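Local coordinates for activator of Hsp90 ATPase homologue 1/2-like C-terminal domain-containing protein (Rhodobacter sphaeroides, PDB 3PU2) that is of unknown function but, as an AHA1-family member of the SRPBCC superfamily, may act like the C-terminal domain of activators of the Hsp90 ATPase, at residues E26-W29 / A30-T33. Sequence-based numbering, arbitrary orientation.
Sequences EQLW and AALT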
ATOM      1  N   GLU A  26      -0.055 -13.936  -8.442  1.00 61.11           N
ATOM      2  CA  GLU A  26       0.180 -13.319  -9.740  1.00 64.40           C
ATOM      3  C   GLU A  26      -0.872 -12.257 -10.017  1.00 65.50           C
ATOM      4  O   GLU A  26      -0.617 -11.271 -10.713  1.00 61.30           O
ATOM      5  CB  GLU A  26       0.121 -14.369 -10.857  1.00 79.52           C
ATOM      6  CG  GLU A  26       1.248 -15.400 -10.879  1.00 97.24           C
ATOM      7  CD  GLU A  26       1.313 -16.256  -9.623  1.00116.35           C
ATOM      8  OE1 GLU A  26       0.272 -16.426  -8.953  1.00123.78           O
ATOM      9  OE2 GLU A  26       2.408 -16.776  -9.316  1.00122.06           O
ATOM     10  N   GLN A  27      -2.069 -12.474  -9.485  1.00 80.17           N
ATOM     11  CA  GLN A  27      -3.165 -11.540  -9.690  1.00 79.99           C
ATOM     12  C   GLN A  27      -3.065 -10.435  -8.672  1.00 71.58           C
ATOM     13  O   GLN A  27      -3.353  -9.280  -8.969  1.00 71.83           O
ATOM     14  CB  GLN A  27      -4.508 -12.236  -9.522  1.00 82.22           C
ATOM     15  CG  GLN A  27      -4.725 -13.423 -10.424  1.00 92.12           C
ATOM     16  CD  GLN A  27      -5.999 -14.153 -10.076  1.00 97.64           C
ATOM     17  OE1 GLN A  27      -6.176 -14.599  -8.941  1.00 87.98           O
ATOM     18  NE2 GLN A  27      -6.898 -14.276 -11.048  1.00103.96           N
ATOM     19  N   LEU A  28      -2.660 -10.791  -7.463  1.00 52.32           N
ATOM     20  CA  LEU A  28      -2.544  -9.798  -6.421  1.00 50.28           C
ATOM     21  C   LEU A  28      -1.432  -8.805  -6.754  1.00 62.20           C
ATOM     22  O   LEU A  28      -1.573  -7.603  -6.519  1.00 67.51           O
ATOM     23  CB  LEU A  28      -2.271 -10.468  -5.082  1.00 52.72           C
ATOM     24  CG  LEU A  28      -2.521  -9.518  -3.913  1.00 49.26           C
ATOM     25  CD1 LEU A  28      -3.897  -8.909  -4.076  1.00 45.27           C
ATOM     26  CD2 LEU A  28      -2.418 -10.254  -2.591  1.00 59.60           C
ATOM     27  N   TRP A  29      -0.329  -9.305  -7.303  1.00 60.16           N
ATOM     28  CA  TRP A  29       0.792  -8.448  -7.679  1.00 55.82           C
ATOM     29  C   TRP A  29       0.355  -7.479  -8.778  1.00 61.73           C
ATOM     30  O   TRP A  29       0.777  -6.325  -8.792  1.00 58.14           O
ATOM     31  CB  TRP A  29       1.985  -9.306  -8.148  1.00 57.11           C
ATOM     32  CG  TRP A  29       3.166  -8.543  -8.706  1.00 49.10           C
ATOM     33  CD1 TRP A  29       3.318  -8.062  -9.983  1.00 48.31           C
ATOM     34  CD2 TRP A  29       4.331  -8.138  -7.991  1.00 43.67           C
ATOM     35  NE1 TRP A  29       4.505  -7.379 -10.102  1.00 46.91           N
ATOM     36  CE2 TRP A  29       5.146  -7.408  -8.892  1.00 48.19           C
ATOM     37  CE3 TRP A  29       4.766  -8.313  -6.676  1.00 43.63           C
ATOM     38  CZ2 TRP A  29       6.368  -6.861  -8.516  1.00 49.18           C
ATOM     39  CZ3 TRP A  29       5.981  -7.769  -6.300  1.00 50.98           C
ATOM     40  CH2 TRP A  29       6.770  -7.049  -7.217  1.00 51.08           C
ATOM     41  N   ALA A  30      -0.497  -7.937  -9.689  1.00 65.78           N
ATOM     42  CA  ALA A  30      -0.975  -7.076 -10.772  1.00 56.45           C
ATOM     43  C   ALA A  30      -1.873  -5.970 -10.206  1.00 55.57           C
ATOM     44  O   ALA A  30      -1.945  -4.864 -10.758  1.00 58.89           O
ATOM     45  CB  ALA A  30      -1.743  -7.899 -11.801  1.00 53.21           C
ATOM     46  N   ALA A  31      -2.548  -6.282  -9.099  1.00 45.97           N
ATOM     47  CA  ALA A  31      -3.438  -5.343  -8.435  1.00 43.97           C
ATOM     48  C   ALA A  31      -2.642  -4.319  -7.645  1.00 48.93           C
ATOM     49  O   ALA A  31      -2.963  -3.138  -7.652  1.00 54.73           O
ATOM     50  CB  ALA A  31      -4.377  -6.092  -7.502  1.00 53.48           C
ATOM     51  N   LEU A  32      -1.602  -4.789  -6.962  1.00 57.25           N
ATOM     52  CA  LEU A  32      -0.746  -3.945  -6.135  1.00 54.22           C
ATOM     53  C   LEU A  32       0.273  -3.085  -6.884  1.00 56.84           C
ATOM     54  O   LEU A  32       0.796  -2.111  -6.321  1.00 56.53           O
ATOM     55  CB  LEU A  32      -0.008  -4.821  -5.129  1.00 49.54           C
ATOM     56  CG  LEU A  32      -0.883  -5.408  -4.024  1.00 46.30           C
ATOM     57  CD1 LEU A  32      -0.238  -6.639  -3.452  1.00 57.20           C
ATOM     58  CD2 LEU A  32      -1.073  -4.382  -2.933  1.00 40.46           C
ATOM     59  N   THR A  33       0.541  -3.419  -8.146  1.00 57.52           N
ATOM     60  CA  THR A  33       1.546  -2.685  -8.914  1.00 58.22           C
ATOM     61  C   THR A  33       1.144  -2.120 -10.281  1.00 65.60           C
ATOM     62  O   THR A  33       1.964  -1.497 -10.952  1.00 78.25           O
ATOM     63  CB  THR A  33       2.792  -3.564  -9.131  1.00 53.31           C
ATOM     64  OG1 THR A  33       2.554  -4.462 -10.223  1.00 58.29           O
ATOM     65  CG2 THR A  33       3.102  -4.375  -7.865  1.00 42.94           C
TER
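W29 and T33, one turn apart on helix 25-33, illustrate how i to i+4 spacing lets a small side chain settle on a large flat one. Helix 25-33 follows strand 14-21 in a Bet v 1-like helix-grip fold. The indole leaves the backbone with CG anti to the backbone N (chi1 174°), which sends it out from the helix with one face turned toward the next turn. There T33 CG2 stands over that face, 3.9 Å from the centroid of the five-membered ring and 13° off its normal, a CH-pi contact. The other branch of the threonine turns back to the main chain: OG1 donates to W29 O at 2.9 Å, from 34° out of the carbonyl plane. The same oxygen receives a weak bond from T33 N, so two donors of one residue converge on it. With W29 cut back to an alanine, T33 CG2 would probably lose its aromatic platform, and the neighbouring P85 and P86 the indole they touch. On the inward side of the helix, L28 and L32 repeat the i to i+4 spacing with aliphatic chains, facing L110 of the sheet, while L150 of helix 139-156 touches L28 and A31. L32 N bonds to L28 O at 2.8 Å, and beside this bond L28 CG meets L32 CD1 at 3.7 Å.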